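Local atomic coordinates of chitin-binding domain 3 protein (Micromonospora aurantiaca ATCC 27029, PDB entry 5OPF), a protein that is a copper-dependent lytic polysaccharide monooxygenase that probably cleaves crystalline polysaccharide chains, such as cellulose, by oxidation. Residues G87-F98 with A163-V172. Sequence-based numbering, arbitrary orientation.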
# COMPACT_ATOMS: atom_id res chain seq x y z
N GLY A 87 0.27 11.07 10.10
CA GLY A 87 0.42 10.74 11.51
C GLY A 87 1.23 9.47 11.72
O GLY A 87 1.86 8.95 10.79
N ALA A 88 1.20 8.98 12.96
CA ALA A 88 2.09 7.90 13.40
C ALA A 88 1.47 6.53 13.09
O ALA A 88 1.15 5.73 13.98
CB ALA A 88 2.42 8.05 14.88
N TRP A 89 1.34 6.24 11.80
CA TRP A 89 0.92 4.92 11.34
C TRP A 89 1.90 3.87 11.83
O TRP A 89 3.11 4.10 11.85
CB TRP A 89 0.90 4.90 9.81
CG TRP A 89 -0.17 5.76 9.19
CD1 TRP A 89 -0.06 7.09 8.83
CD2 TRP A 89 -1.51 5.37 8.88
NE1 TRP A 89 -1.25 7.53 8.32
CE2 TRP A 89 -2.15 6.50 8.33
CE3 TRP A 89 -2.23 4.17 9.00
CZ2 TRP A 89 -3.48 6.48 7.93
CZ3 TRP A 89 -3.54 4.15 8.59
CH2 TRP A 89 -4.16 5.30 8.07
N LYS A 90 1.39 2.71 12.22
CA LYS A 90 2.27 1.65 12.70
C LYS A 90 3.17 1.13 11.58
O LYS A 90 2.71 0.79 10.49
CB LYS A 90 1.45 0.50 13.28
CG LYS A 90 0.60 0.88 14.47
CD LYS A 90 1.38 1.54 15.60
CE LYS A 90 0.44 1.89 16.75
NZ LYS A 90 1.14 2.66 17.82
N THR A 91 4.47 1.04 11.88
CA THR A 91 5.48 0.53 10.95
C THR A 91 5.80 -0.93 11.24
O THR A 91 5.54 -1.45 12.33
CB THR A 91 6.77 1.34 11.08
OG1 THR A 91 7.25 1.26 12.43
CG2 THR A 91 6.57 2.81 10.73
N VAL A 92 6.43 -1.58 10.26
CA VAL A 92 7.14 -2.83 10.49
C VAL A 92 8.61 -2.62 10.13
O VAL A 92 8.93 -1.77 9.28
CB VAL A 92 6.54 -4.01 9.71
CG1 VAL A 92 5.10 -4.27 10.15
CG2 VAL A 92 6.62 -3.78 8.21
N PRO A 93 9.51 -3.39 10.73
CA PRO A 93 10.94 -3.21 10.45
C PRO A 93 11.36 -3.86 9.14
O PRO A 93 10.96 -4.98 8.83
CB PRO A 93 11.62 -3.91 11.63
CG PRO A 93 10.62 -4.89 12.12
CD PRO A 93 9.27 -4.31 11.85
N VAL A 94 12.19 -3.14 8.39
CA VAL A 94 12.77 -3.64 7.14
C VAL A 94 14.24 -3.24 7.09
O VAL A 94 14.71 -2.40 7.86
CB VAL A 94 12.02 -3.12 5.89
CG1 VAL A 94 10.55 -3.55 5.93
CG2 VAL A 94 12.16 -1.60 5.76
N THR A 95 14.98 -3.88 6.19
CA THR A 95 16.36 -3.52 5.88
C THR A 95 16.40 -2.85 4.51
O THR A 95 15.44 -2.88 3.75
CB THR A 95 17.28 -4.76 5.92
OG1 THR A 95 16.79 -5.76 5.03
CG2 THR A 95 17.33 -5.32 7.33
N ASN A 96 17.55 -2.24 4.19
CA ASN A 96 17.61 -1.44 2.97
C ASN A 96 17.35 -2.26 1.72
O ASN A 96 16.70 -1.78 0.78
CB ASN A 96 18.95 -0.72 2.88
CG ASN A 96 19.13 0.27 4.00
OD1 ASN A 96 19.70 -0.06 5.04
ND2 ASN A 96 18.59 1.47 3.83
N ASN A 97 17.86 -3.49 1.68
CA ASN A 97 17.48 -4.46 0.67
C ASN A 97 16.37 -5.29 1.28
O ASN A 97 16.60 -6.03 2.25
CB ASN A 97 18.66 -5.35 0.31
CG ASN A 97 19.68 -4.64 -0.51
OD1 ASN A 97 19.56 -4.58 -1.73
ND2 ASN A 97 20.69 -4.10 0.15
N PHE A 98 15.16 -5.17 0.74
CA PHE A 98 14.00 -5.83 1.31
C PHE A 98 13.17 -6.39 0.17
O PHE A 98 13.48 -6.23 -1.01
CB PHE A 98 13.21 -4.91 2.25
CG PHE A 98 12.51 -3.77 1.55
CD1 PHE A 98 13.21 -2.67 1.11
CD2 PHE A 98 11.14 -3.81 1.37
CE1 PHE A 98 12.57 -1.62 0.49
CE2 PHE A 98 10.49 -2.76 0.76
CZ PHE A 98 11.20 -1.67 0.31
N ALA A 163 16.64 0.25 -1.24
CA ALA A 163 16.49 1.67 -0.91
C ALA A 163 17.72 2.12 -0.12
O ALA A 163 17.69 2.18 1.12
CB ALA A 163 15.19 1.90 -0.14
N PRO A 164 18.81 2.46 -0.81
CA PRO A 164 20.04 2.81 -0.10
C PRO A 164 19.89 4.09 0.70
O PRO A 164 19.19 5.03 0.30
CB PRO A 164 21.06 3.00 -1.23
CG PRO A 164 20.47 2.38 -2.43
CD PRO A 164 19.00 2.47 -2.27
N GLY A 165 20.59 4.12 1.83
CA GLY A 165 20.71 5.31 2.62
C GLY A 165 19.55 5.59 3.55
O GLY A 165 19.67 6.51 4.38
N ARG A 166 18.46 4.85 3.48
CA ARG A 166 17.32 5.11 4.35
C ARG A 166 17.57 4.60 5.76
O ARG A 166 18.07 3.49 5.96
CB ARG A 166 16.08 4.40 3.81
CG ARG A 166 15.28 5.16 2.75
CD ARG A 166 16.08 5.42 1.50
NE ARG A 166 15.19 5.90 0.45
CZ ARG A 166 15.50 5.97 -0.83
NH1 ARG A 166 16.70 5.60 -1.24
NH2 ARG A 166 14.59 6.39 -1.70
N THR A 167 17.17 5.42 6.73
CA THR A 167 17.11 5.04 8.14
C THR A 167 15.80 5.56 8.71
O THR A 167 15.27 6.59 8.26
CB THR A 167 18.30 5.59 8.96
OG1 THR A 167 18.29 7.02 8.93
CG2 THR A 167 19.61 5.04 8.42
N GLY A 168 15.26 4.83 9.68
CA GLY A 168 14.05 5.28 10.35
C GLY A 168 12.79 5.12 9.50
O GLY A 168 12.72 4.35 8.53
N ARG A 169 11.77 5.87 9.92
CA ARG A 169 10.42 5.75 9.37
C ARG A 169 10.35 6.24 7.93
O ARG A 169 10.82 7.34 7.60
CB ARG A 169 9.47 6.60 10.22
CG ARG A 169 8.06 6.72 9.67
CD ARG A 169 7.17 7.57 10.54
NE ARG A 169 6.70 6.93 11.76
CZ ARG A 169 5.61 6.17 11.83
NH1 ARG A 169 4.90 5.93 10.75
NH2 ARG A 169 5.21 5.67 12.99
N HIS A 170 9.70 5.43 7.09
CA HIS A 170 9.53 5.69 5.66
C HIS A 170 8.19 5.13 5.20
O HIS A 170 7.48 4.47 5.95
CB HIS A 170 10.73 5.12 4.88
CG HIS A 170 11.89 6.03 4.90
ND1 HIS A 170 11.90 7.18 4.13
CD2 HIS A 170 13.04 6.03 5.62
CE1 HIS A 170 13.02 7.83 4.37
NE2 HIS A 170 13.72 7.16 5.28
N VAL A 171 7.86 5.41 3.93
CA VAL A 171 6.69 4.84 3.29
C VAL A 171 7.12 4.17 1.99
O VAL A 171 7.88 4.74 1.20
CB VAL A 171 5.61 5.91 3.01
CG1 VAL A 171 4.37 5.29 2.40
CG2 VAL A 171 5.23 6.64 4.31
N VAL A 172 6.64 2.94 1.79
CA VAL A 172 6.73 2.23 0.53
C VAL A 172 5.44 2.48 -0.23
O VAL A 172 4.34 2.42 0.34
CB VAL A 172 6.93 0.71 0.77
CG1 VAL A 172 7.15 -0.02 -0.54
CG2 VAL A 172 8.07 0.45 1.75
O HOH W 1 19.47 1.56 7.57
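Asn96 braces the type II beta turn Ala163-Arg166, part of the connection between strands 154-162 and 169-178, which belong to the two different sheets of this immunoglobulin-like beta-sandwich. Proline and glycine suit the turn's two central places: the ring of Pro164 fits a phi of -66°, while Gly165 readily adopts the positive phi required next. Asn96 serves the turn with backbone and amide together. Asn96 O accepts an almost straight bond from Ala163 N (2.9 Å, 174° at the hydrogen), and both protons of Asn96 ND2 are used, one to Ala163 O (2.9 Å) and one to Arg166 O (3.0 Å), so that two carbonyls from the turn's ends meet one flat amide close to its plane. Arg166 folds its side chain back on the turn, Arg166 NH1 bonding to Pro164 O at 3.0 Å, while its NE bonds to Thr118 O and its NH2 forms a salt bridge with Glu135. Two residues after Asn96, Phe98 makes the apolar part of the contact: Val172 CG2 approaches Phe98 CZ obliquely at 4.0 Å, Ala163 CB lies at the ring's edge, and Val117 of strand 110-118 touches all three side chains. Farther along, Arg169 reaches the loop of residues 87-91. Extended through CG and CD, its chain bends at chi3 (-76°), which turns the guanidinium end-on to a single carbonyl. Thr91 CG2 lies over one guanidinium face, 3.5 Å from Arg169 NH1, and Ala88 CA over the opposite face. Between them, Trp89 O lies near the guanidinium plane and accepts from both terminal nitrogens: Arg169 NH1, on a lone pair, at 2.8 Å, and Arg169 NH2, tilted from the carbonyl plane, at 2.9 Å.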